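Side-chain contacts in phosphoserine aminotransferase (Bacillus circulans, PDB 2C0R), which catalyses the reversible, pyridoxal phosphate-dependent transamination between phosphoserine and 3-phosphohydroxypyruvate, with glutamate and 2-oxoglutarate as the other pair, in serine biosynthesis: residues Val28-Thr33 / Met38-Arg43; Leu59-Asn64 / Glu250-Ile255; Glu307-Glu312 / Glu355-Ser360; Lys311-Ala316 / Gly332-Ser337. The protein carries 1 engineered substitution. All blocks are in the same frame, centred on the assembly; numbering follows the deposited sequence.

Contact 1 (Val28-Thr33 / Met38-Arg43)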
# COMPACT_ATOMS: atom_id res chain seq x y z
N VAL A 28 -14.14 9.97 10.72
CA VAL A 28 -13.82 9.80 12.13
C VAL A 28 -14.59 8.67 12.78
O VAL A 28 -14.02 7.92 13.57
CB VAL A 28 -14.06 11.13 12.88
CG1 VAL A 28 -13.83 10.87 14.35
CG2 VAL A 28 -13.11 12.20 12.36
N ASP A 29 -15.88 8.60 12.49
CA ASP A 29 -16.74 7.60 13.11
C ASP A 29 -17.52 6.86 12.03
O ASP A 29 -18.44 7.45 11.47
CB ASP A 29 -17.69 8.29 14.07
CG ASP A 29 -18.47 7.29 14.93
OD1 ASP A 29 -18.46 6.07 14.70
OD2 ASP A 29 -19.14 7.75 15.88
N TYR A 30 -17.10 5.63 11.77
CA TYR A 30 -17.75 4.82 10.74
C TYR A 30 -18.95 4.11 11.35
O TYR A 30 -18.77 3.30 12.25
CB TYR A 30 -16.79 3.82 10.17
CG TYR A 30 -17.31 2.83 9.19
CD1 TYR A 30 -17.23 3.15 7.82
CD2 TYR A 30 -17.83 1.60 9.57
CE1 TYR A 30 -17.69 2.25 6.85
CE2 TYR A 30 -18.28 0.71 8.60
CZ TYR A 30 -18.21 1.04 7.26
OH TYR A 30 -18.67 0.09 6.39
N GLN A 31 -20.13 4.43 10.85
CA GLN A 31 -21.38 3.79 11.26
C GLN A 31 -21.58 3.61 12.76
O GLN A 31 -21.97 2.57 13.30
CB GLN A 31 -21.49 2.41 10.57
CG GLN A 31 -21.53 2.48 9.06
CD GLN A 31 -21.74 1.14 8.38
OE1 GLN A 31 -21.99 0.08 8.96
NE2 GLN A 31 -21.66 1.14 7.06
N HIS A 32 -21.33 4.69 13.51
CA HIS A 32 -21.54 4.76 14.94
C HIS A 32 -20.77 3.68 15.69
O HIS A 32 -21.18 3.31 16.77
CB HIS A 32 -23.06 4.73 15.32
CG HIS A 32 -23.71 5.96 14.74
ND1 HIS A 32 -23.56 7.19 15.34
CD2 HIS A 32 -24.43 6.15 13.62
CE1 HIS A 32 -24.20 8.10 14.60
NE2 HIS A 32 -24.74 7.49 13.56
N THR A 33 -19.66 3.22 15.16
CA THR A 33 -18.85 2.27 15.88
C THR A 33 -17.85 2.93 16.82
O THR A 33 -17.26 2.22 17.67
CB THR A 33 -18.00 1.40 14.94
OG1 THR A 33 -17.15 2.30 14.22
CG2 THR A 33 -18.87 0.61 13.97
N MET A 38 -10.27 3.04 9.30
CA MET A 38 -8.83 2.83 9.40
C MET A 38 -8.33 2.22 10.69
O MET A 38 -7.16 1.82 10.75
CB MET A 38 -8.10 4.18 9.34
CG MET A 38 -8.05 4.80 7.95
SD MET A 38 -7.14 6.34 8.28
CE MET A 38 -6.47 6.60 6.63
N GLU A 39 -9.16 2.24 11.72
CA GLU A 39 -8.70 1.79 13.03
C GLU A 39 -9.20 0.40 13.37
O GLU A 39 -9.02 -0.01 14.53
CB GLU A 39 -9.22 2.77 14.11
CG GLU A 39 -8.70 4.18 13.95
CD GLU A 39 -9.38 5.05 14.99
OE1 GLU A 39 -10.61 5.26 14.88
OE2 GLU A 39 -8.68 5.49 15.93
N MET A 40 -9.86 -0.24 12.43
CA MET A 40 -10.55 -1.49 12.78
C MET A 40 -9.71 -2.68 12.34
O MET A 40 -8.86 -2.59 11.42
CB MET A 40 -11.86 -1.55 12.02
CG MET A 40 -12.80 -0.43 12.45
SD MET A 40 -14.34 -0.77 11.61
CE MET A 40 -15.24 0.71 12.10
N SER A 41 -9.93 -3.83 12.94
CA SER A 41 -9.21 -5.03 12.58
C SER A 41 -9.56 -5.45 11.17
O SER A 41 -10.74 -5.47 10.81
CB SER A 41 -9.64 -6.15 13.54
OG SER A 41 -8.94 -7.36 13.17
N HIS A 42 -8.54 -5.88 10.43
CA HIS A 42 -8.80 -6.44 9.10
C HIS A 42 -9.41 -7.82 9.19
O HIS A 42 -9.91 -8.29 8.16
CB HIS A 42 -7.55 -6.46 8.23
CG HIS A 42 -6.46 -7.29 8.81
ND1 HIS A 42 -5.93 -7.01 10.06
CD2 HIS A 42 -5.81 -8.38 8.35
CE1 HIS A 42 -4.99 -7.92 10.31
NE2 HIS A 42 -4.90 -8.74 9.27
N ARG A 43 -9.44 -8.43 10.36
CA ARG A 43 -10.12 -9.70 10.56
C ARG A 43 -11.36 -9.50 11.39
O ARG A 43 -11.96 -10.48 11.87
CB ARG A 43 -9.20 -10.71 11.26
CG ARG A 43 -7.95 -10.98 10.42
CD ARG A 43 -8.31 -10.92 8.97
NE ARG A 43 -8.81 -12.12 8.39
CZ ARG A 43 -8.10 -13.21 8.06
NH1 ARG A 43 -6.79 -13.36 8.25
NH2 ARG A 43 -8.78 -14.20 7.50

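Contact 2 (Leu59-Asn64 / Glu250-Ile255)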
# COMPACT_ATOMS: atom_id res chain seq x y z
N LEU A 59 -16.94 -7.57 -9.47
CA LEU A 59 -17.40 -8.65 -10.34
C LEU A 59 -18.77 -8.33 -10.93
O LEU A 59 -18.99 -8.60 -12.12
CB LEU A 59 -17.42 -10.00 -9.62
CG LEU A 59 -16.01 -10.53 -9.32
CD1 LEU A 59 -16.13 -11.76 -8.44
CD2 LEU A 59 -15.26 -10.91 -10.58
N ALA A 60 -19.66 -7.76 -10.13
CA ALA A 60 -20.97 -7.43 -10.67
C ALA A 60 -20.84 -6.37 -11.79
O ALA A 60 -21.56 -6.47 -12.80
CB ALA A 60 -21.92 -6.99 -9.58
N LEU A 61 -19.99 -5.38 -11.62
CA LEU A 61 -19.87 -4.39 -12.70
C LEU A 61 -19.46 -5.06 -14.00
O LEU A 61 -19.80 -4.56 -15.08
CB LEU A 61 -18.85 -3.31 -12.28
CG LEU A 61 -19.42 -2.26 -11.31
CD1 LEU A 61 -18.27 -1.44 -10.71
CD2 LEU A 61 -20.43 -1.32 -11.97
N LEU A 62 -18.72 -6.16 -13.90
CA LEU A 62 -18.25 -6.87 -15.09
C LEU A 62 -19.21 -7.93 -15.57
O LEU A 62 -18.88 -8.74 -16.47
CB LEU A 62 -16.87 -7.48 -14.79
CG LEU A 62 -15.72 -6.47 -14.67
CD1 LEU A 62 -14.56 -7.22 -14.00
CD2 LEU A 62 -15.30 -5.87 -15.99
N GLY A 63 -20.40 -7.94 -15.01
CA GLY A 63 -21.42 -8.88 -15.45
C GLY A 63 -21.41 -10.21 -14.72
O GLY A 63 -21.94 -11.22 -15.22
N ASN A 64 -20.82 -10.25 -13.51
CA ASN A 64 -20.66 -11.47 -12.71
C ASN A 64 -20.04 -12.63 -13.47
O ASN A 64 -20.60 -13.72 -13.48
CB ASN A 64 -22.01 -11.86 -12.09
CG ASN A 64 -22.33 -10.93 -10.91
OD1 ASN A 64 -23.47 -10.57 -10.63
ND2 ASN A 64 -21.28 -10.51 -10.23
N GLU A 250 -16.25 2.43 -2.28
CA GLU A 250 -17.09 3.63 -2.53
C GLU A 250 -17.06 4.02 -3.98
O GLU A 250 -18.09 4.44 -4.55
CB GLU A 250 -16.58 4.76 -1.62
CG GLU A 250 -16.87 4.53 -0.14
CD GLU A 250 -18.33 4.22 0.15
OE1 GLU A 250 -18.58 3.20 0.83
OE2 GLU A 250 -19.22 4.97 -0.31
N VAL A 251 -15.92 3.91 -4.63
CA VAL A 251 -15.88 4.27 -6.05
C VAL A 251 -16.69 3.31 -6.89
O VAL A 251 -17.38 3.71 -7.84
CB VAL A 251 -14.43 4.36 -6.56
CG1 VAL A 251 -14.43 4.49 -8.08
CG2 VAL A 251 -13.67 5.53 -5.94
N LEU A 252 -16.67 2.04 -6.55
CA LEU A 252 -17.46 1.06 -7.29
C LEU A 252 -18.95 1.34 -7.15
O LEU A 252 -19.71 1.21 -8.11
CB LEU A 252 -17.16 -0.39 -6.86
CG LEU A 252 -15.68 -0.81 -7.00
CD1 LEU A 252 -15.56 -2.20 -6.42
CD2 LEU A 252 -15.23 -0.77 -8.45
N LYS A 253 -19.37 1.72 -5.94
CA LYS A 253 -20.77 2.15 -5.79
C LYS A 253 -21.10 3.30 -6.73
O LYS A 253 -22.13 3.33 -7.36
CB LYS A 253 -21.00 2.58 -4.35
CG LYS A 253 -21.11 1.45 -3.33
CD LYS A 253 -21.05 2.06 -1.91
CE LYS A 253 -20.99 0.92 -0.86
NZ LYS A 253 -20.90 1.52 0.50
N TRP A 254 -20.19 4.28 -6.80
CA TRP A 254 -20.45 5.44 -7.68
C TRP A 254 -20.50 5.00 -9.13
O TRP A 254 -21.34 5.49 -9.89
CB TRP A 254 -19.35 6.46 -7.39
CG TRP A 254 -19.32 7.64 -8.31
CD1 TRP A 254 -20.00 8.84 -8.14
CD2 TRP A 254 -18.59 7.79 -9.55
NE1 TRP A 254 -19.73 9.70 -9.18
CE2 TRP A 254 -18.87 9.07 -10.05
CE3 TRP A 254 -17.73 6.96 -10.27
CZ2 TRP A 254 -18.32 9.53 -11.25
CZ3 TRP A 254 -17.18 7.40 -11.45
CH2 TRP A 254 -17.48 8.69 -11.93
N ILE A 255 -19.64 4.06 -9.55
CA ILE A 255 -19.72 3.64 -10.97
C ILE A 255 -21.08 3.04 -11.24
O ILE A 255 -21.70 3.28 -12.29
CB ILE A 255 -18.58 2.64 -11.29
CG1 ILE A 255 -17.21 3.27 -11.22
CG2 ILE A 255 -18.80 2.04 -12.70
CD1 ILE A 255 -16.01 2.33 -11.37

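Contact 3 (Glu307-Glu312 / Glu355-Ser360)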
# COMPACT_ATOMS: atom_id res chain seq x y z
N GLU A 307 8.43 23.26 -27.87
CA GLU A 307 8.41 23.00 -26.45
C GLU A 307 8.17 24.27 -25.64
O GLU A 307 7.62 24.21 -24.53
CB GLU A 307 9.75 22.40 -26.06
CG GLU A 307 9.67 20.89 -25.87
CD GLU A 307 10.94 20.36 -25.22
OE1 GLU A 307 11.80 19.87 -25.97
OE2 GLU A 307 11.04 20.44 -23.98
N GLU A 308 8.63 25.37 -26.23
CA GLU A 308 8.48 26.67 -25.57
C GLU A 308 7.00 26.99 -25.50
O GLU A 308 6.49 27.44 -24.48
CB GLU A 308 9.33 27.71 -26.30
CG GLU A 308 10.76 27.27 -26.56
CD GLU A 308 11.00 26.36 -27.76
OE1 GLU A 308 10.73 25.14 -27.70
OE2 GLU A 308 11.45 26.83 -28.82
N LEU A 309 6.25 26.72 -26.58
CA LEU A 309 4.81 26.99 -26.55
C LEU A 309 4.09 26.10 -25.55
O LEU A 309 3.16 26.57 -24.88
CB LEU A 309 4.22 26.76 -27.94
CG LEU A 309 4.17 27.95 -28.92
CD1 LEU A 309 3.74 27.44 -30.28
CD2 LEU A 309 3.25 29.04 -28.38
N GLU A 310 4.55 24.84 -25.49
CA GLU A 310 3.96 23.90 -24.56
C GLU A 310 4.19 24.35 -23.12
O GLU A 310 3.27 24.31 -22.33
CB GLU A 310 4.57 22.49 -24.74
CG GLU A 310 4.14 22.00 -26.13
CD GLU A 310 4.76 20.66 -26.50
OE1 GLU A 310 5.72 20.16 -25.88
OE2 GLU A 310 4.26 20.06 -27.45
N LYS A 311 5.41 24.81 -22.80
CA LYS A 311 5.63 25.35 -21.46
C LYS A 311 4.69 26.52 -21.18
O LYS A 311 4.14 26.68 -20.08
CB LYS A 311 7.09 25.77 -21.36
CG LYS A 311 7.30 27.08 -20.64
CD LYS A 311 7.44 28.30 -21.58
CE LYS A 311 7.22 29.55 -20.72
NZ LYS A 311 6.21 29.25 -19.66
N GLU A 312 4.50 27.38 -22.17
CA GLU A 312 3.65 28.55 -22.03
C GLU A 312 2.20 28.12 -21.78
O GLU A 312 1.52 28.67 -20.92
CB GLU A 312 3.74 29.43 -23.27
CG GLU A 312 2.90 30.69 -23.13
CD GLU A 312 3.64 31.73 -22.31
OE1 GLU A 312 4.84 31.53 -22.02
OE2 GLU A 312 3.02 32.75 -21.97
N GLU A 355 -9.08 26.96 -26.79
CA GLU A 355 -9.50 27.89 -27.84
C GLU A 355 -8.88 29.26 -27.63
O GLU A 355 -8.36 29.86 -28.56
CB GLU A 355 -11.03 27.97 -27.84
CG GLU A 355 -11.50 28.97 -28.88
CD GLU A 355 -11.40 28.54 -30.32
OE1 GLU A 355 -11.54 29.42 -31.18
OE2 GLU A 355 -11.19 27.34 -30.62
N HIS A 356 -8.92 29.78 -26.41
CA HIS A 356 -8.27 31.04 -26.07
C HIS A 356 -6.77 31.02 -26.37
O HIS A 356 -6.21 31.99 -26.94
CB HIS A 356 -8.43 31.42 -24.59
CG HIS A 356 -7.56 32.58 -24.16
ND1 HIS A 356 -7.75 33.88 -24.60
CD2 HIS A 356 -6.48 32.65 -23.34
CE1 HIS A 356 -6.85 34.70 -24.10
NE2 HIS A 356 -6.07 33.97 -23.31
N PHE A 357 -6.09 29.97 -25.95
CA PHE A 357 -4.63 29.97 -26.14
C PHE A 357 -4.28 29.91 -27.61
O PHE A 357 -3.36 30.58 -28.07
CB PHE A 357 -4.06 28.78 -25.34
CG PHE A 357 -2.55 28.86 -25.20
CD1 PHE A 357 -1.99 29.50 -24.12
CD2 PHE A 357 -1.74 28.30 -26.18
CE1 PHE A 357 -0.61 29.53 -24.01
CE2 PHE A 357 -0.37 28.33 -26.07
CZ PHE A 357 0.20 29.00 -25.00
N LYS A 358 -5.04 29.13 -28.37
CA LYS A 358 -4.84 29.11 -29.83
C LYS A 358 -5.02 30.43 -30.52
O LYS A 358 -4.24 30.85 -31.38
CB LYS A 358 -5.86 28.08 -30.35
CG LYS A 358 -5.92 28.00 -31.88
CD LYS A 358 -6.97 26.94 -32.24
CE LYS A 358 -8.39 27.42 -32.03
NZ LYS A 358 -9.35 26.33 -32.38
N ARG A 359 -6.13 31.09 -30.14
CA ARG A 359 -6.41 32.40 -30.71
C ARG A 359 -5.35 33.44 -30.37
O ARG A 359 -5.13 34.32 -31.22
CB ARG A 359 -7.79 32.90 -30.23
CG ARG A 359 -8.98 32.16 -30.79
CD ARG A 359 -10.30 32.83 -30.48
NE ARG A 359 -10.79 32.65 -29.12
CZ ARG A 359 -12.03 32.27 -28.82
NH1 ARG A 359 -12.90 32.03 -29.80
NH2 ARG A 359 -12.38 32.14 -27.55
N SER A 360 -4.78 33.43 -29.17
CA SER A 360 -3.81 34.44 -28.75
C SER A 360 -2.39 34.07 -29.11
O SER A 360 -1.50 34.93 -29.28
CB SER A 360 -4.00 34.68 -27.23
OG SER A 360 -3.86 33.48 -26.50

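Contact 4 (Lys311-Ala316 / Gly332-Ser337)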
# COMPACT_ATOMS: atom_id res chain seq x y z
N LYS A 311 5.41 24.81 -22.80
CA LYS A 311 5.63 25.35 -21.46
C LYS A 311 4.69 26.52 -21.18
O LYS A 311 4.14 26.68 -20.08
CB LYS A 311 7.09 25.77 -21.36
CG LYS A 311 7.30 27.08 -20.64
CD LYS A 311 7.44 28.30 -21.58
CE LYS A 311 7.22 29.55 -20.72
NZ LYS A 311 6.21 29.25 -19.66
N GLU A 312 4.50 27.38 -22.17
CA GLU A 312 3.65 28.55 -22.03
C GLU A 312 2.20 28.12 -21.78
O GLU A 312 1.52 28.67 -20.92
CB GLU A 312 3.74 29.43 -23.27
CG GLU A 312 2.90 30.69 -23.13
CD GLU A 312 3.64 31.73 -22.31
OE1 GLU A 312 4.84 31.53 -22.02
OE2 GLU A 312 3.02 32.75 -21.97
N PHE A 313 1.73 27.13 -22.54
CA PHE A 313 0.36 26.65 -22.38
C PHE A 313 0.20 26.15 -20.96
O PHE A 313 -0.80 26.39 -20.30
CB PHE A 313 0.13 25.54 -23.39
CG PHE A 313 -1.18 24.80 -23.32
CD1 PHE A 313 -2.17 25.12 -24.23
CD2 PHE A 313 -1.43 23.75 -22.45
CE1 PHE A 313 -3.38 24.49 -24.24
CE2 PHE A 313 -2.66 23.15 -22.40
CZ PHE A 313 -3.64 23.49 -23.31
N VAL A 314 1.15 25.36 -20.46
CA VAL A 314 0.99 24.74 -19.11
C VAL A 314 0.88 25.83 -18.07
O VAL A 314 0.04 25.86 -17.18
CB VAL A 314 2.18 23.79 -18.83
CG1 VAL A 314 2.26 23.45 -17.34
CG2 VAL A 314 2.10 22.51 -19.66
N LYS A 315 1.81 26.79 -18.22
CA LYS A 315 1.90 27.83 -17.19
C LYS A 315 0.61 28.62 -17.21
O LYS A 315 0.01 28.91 -16.16
CB LYS A 315 3.13 28.67 -17.47
N ALA A 316 0.15 28.98 -18.41
CA ALA A 316 -1.09 29.73 -18.46
C ALA A 316 -2.24 28.89 -17.94
O ALA A 316 -3.13 29.39 -17.27
CB ALA A 316 -1.28 30.15 -19.91
N GLY A 332 7.22 14.58 -23.39
CA GLY A 332 6.85 15.97 -23.59
C GLY A 332 5.41 16.13 -24.03
O GLY A 332 4.58 15.27 -23.79
N GLY A 333 5.11 17.25 -24.70
CA GLY A 333 3.74 17.51 -25.09
C GLY A 333 2.90 17.76 -23.85
O GLY A 333 3.38 18.11 -22.76
N LEU A 334 1.60 17.58 -24.06
CA LEU A 334 0.53 17.74 -23.11
C LEU A 334 -0.25 16.44 -23.05
O LEU A 334 -0.23 15.61 -23.97
CB LEU A 334 -0.46 18.85 -23.52
CG LEU A 334 0.07 20.28 -23.61
CD1 LEU A 334 0.77 20.77 -22.33
CD2 LEU A 334 1.04 20.44 -24.77
N ARG A 335 -0.89 16.28 -21.90
CA ARG A 335 -1.67 15.07 -21.67
C ARG A 335 -2.86 15.47 -20.79
O ARG A 335 -2.64 15.90 -19.65
CB ARG A 335 -0.86 13.99 -20.96
CG ARG A 335 -1.70 12.76 -20.61
CD ARG A 335 -0.80 11.61 -20.13
NE ARG A 335 0.02 12.02 -18.98
CZ ARG A 335 0.73 11.21 -18.21
NH1 ARG A 335 0.73 9.88 -18.41
NH2 ARG A 335 1.45 11.70 -17.21
N ALA A 336 -4.06 15.32 -21.30
CA ALA A 336 -5.27 15.54 -20.56
C ALA A 336 -5.78 14.16 -20.13
O ALA A 336 -6.26 13.42 -20.98
CB ALA A 336 -6.32 16.24 -21.41
N SER A 337 -5.64 13.89 -18.84
CA SER A 337 -6.13 12.61 -18.31
C SER A 337 -7.56 12.76 -17.84
O SER A 337 -7.84 13.71 -17.08
CB SER A 337 -5.19 12.16 -17.18
OG SER A 337 -3.88 11.93 -17.69

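Contact 1 (Val28-Thr33 / Met38-Arg43)
Tyr30 and Thr33 begin and end a type I' beta turn, and the methyl end of Met40 is set against both of them. In Tyr30 the torsion chi1 of 174° carries the ring away from the backbone N, and its CD2 lies 3.7 Å from Met40 CE; the two side chains cross at about a right angle. The far end of the segment closes the turn: Thr33 N bonds to Tyr30 O, and Thr33 OG1 reaches the same oxygen in the carbonyl plane at 2.7 Å, so two bonds grip one acceptor. With an alanine here, lacking the hydroxyl and methyl, Tyr30 O would probably lose its side-chain donor, Met35 N its partner, and Met40 CE part of its packing. The loop between helices 17-25 and 45-61 is thereby folded back on itself beside the dimer interface, where Glu39 forms a salt bridge to Arg4 of the second subunit. Val46 of helix 45-61 touches both Tyr30 and Met40. Further along the same loop comes Arg43, which by similarity binds L-glutamate. Met40 is extended beyond CG, and its CE ends 3.3 Å from Thr33 OG1.

Contact 2 (Leu59-Asn64 / Glu250-Ile255)
Leu61 reaches helix 242-257 with both of its methyls. Its CG stands anti to the carbonyl carbon (chi1 -79°), and the fork beyond it opens onto two residues one turn apart on the opposing helix. Leu61 CD1 meets Leu252 CD2 at 3.8 Å and also comes near Ile255, whose CG2 is closest to Leu61 CD2, at 3.8 Å. Leu252 also has CG anti to its carbonyl carbon, and of its two methyls it is CD2 that does the touching. Ile255 offers its short branch: with CG1 placed beside the backbone N, CG2 is the group directed at Leu61, and the two side chains cross at about a right angle. The contact thus joins the C-terminal end of helix 45-61 to the C-terminal half of helix 242-257 by apolar packing of one leucine over an i, i+3 pair. Just beyond Leu61 the first helix stops in a Schellman motif: Gly63, at positive phi, is the C' residue, with Asn64 N bonded to Leu59 O at 2.8 Å and Gly63 N to Ala60 O at 2.9 Å. Around the apolar patch, Leu58 and Arg57 also touch Leu252, and Leu261 of helix 260-280 packs on Ile255. Next to Leu252 in sequence, Lys253 turns back to Glu250 in a salt bridge, its NZ 2.9 Å from Glu250 OE1 on the syn side, 26° out of the carboxylate plane.

Contact 3 (Glu307-Glu312 / Glu355-Ser360)
Phe357 carries the apolar part of this contact, pointing the far end of its ring at helix 307-319. Its CG is anti to the backbone N (chi1 -167°), which sends the ring out from helix 344-361 with CZ leading. Glu312 meets it through the aliphatic part of its chain: CG lies 3.7 Å from Phe357 CZ, at the ring edge and near its plane, and CB lies in plane at the same edge. The glutamate chain bends at chi2 (80°), and its carboxylate plane stands 35° from the ring plane. On the neighbouring turn the backbone Leu309 O approaches Phe357 CZ obliquely at 3.8 Å, whereas the Leu309 side chain touches more loosely, its CD2 4.4 Å from Phe357 CE2.

The charged groups pair within each helix. Lys311 NZ lies 3.6 Å from Glu312 OE1 in a salt bridge beside the apolar contact. On the other helix Glu355 joins Lys358 and Arg359 in a salt-bridge network: Lys358 NZ meets Glu355 OE2 at 2.7 Å from above the carboxylate plane, while Arg359 is paired by charge alone, with no N-H aimed at the oxygen.

Among the hydrogen bonds, His356 O accepts from both Ser360 N and Ser360 OG, which arrive from opposite faces of its plane.

Phe285 and Leu304 also pack on Phe357. This is helix-to-helix packing away from the cofactor and substrate sites, joining the start of helix 307-319 to the C-terminal helix 344-361 through a single aromatic side chain.

Contact 4 (Lys311-Ala316 / Gly332-Ser337)
Leu334 has more surface buried here than any other residue of the two segments, and it reaches helix 307-319 by one methyl. With CG anti to the carbonyl carbon (chi1 -63°), its CD1 is brought between two neighbouring helix residues. Val314 CG2 lies 3.5 Å from that methyl, Leu334 CD1, tighter than usual van der Waals contact. Phe313 approaches it obliquely, CD2 of the ring 3.7 Å from Leu334 CD1, and Phe313 CD2 and CE2 also lie near Leu334 CG, at 4.0 and 4.1 Å. Leu334 begins strand 334-337, a strand of the antiparallel sheet paired with 299-303, so the contact is a helix packed on a sheet by apolar side chains; Leu334 is backbone-bonded to Phe302 on that adjacent strand. On the side of helix 344-361 the Phe313 ring has edge-to-face partners in Phe353 and Phe357. A serine in place of Phe313 would probably open a gap beside Leu334 CD1 and deprive those two phenylalanines of their edge-to-face partner. Two residues along the strand from Leu334, the Ala336 side chain touches Leu350 of the same helix 344-361.

How the contacts relate
Contact 1 is complete before contact 2 begins; contacts 3 and 4 come later in the chain and both begin on helix 307-319, sharing Lys311 and Glu312. The first two are neighbours without touching: their centres are 23 Å apart, their nearest atoms about 6 Å, and helix 45-61 runs from beside contact 1, at the dimer interface, to contact 2. Contacts 3 and 4 have centres 9 Å apart and do touch, with Phe357 CZ 3.4 Å from Phe313 N. Helix 307-319 packs on helix 344-361 in one and on strand 334-337 in the other, which builds the small antiparallel sheet and both helices into one packed unit. Contacts 2 and 4 lie on opposite sides of the chain's centre, 33 Å between centres.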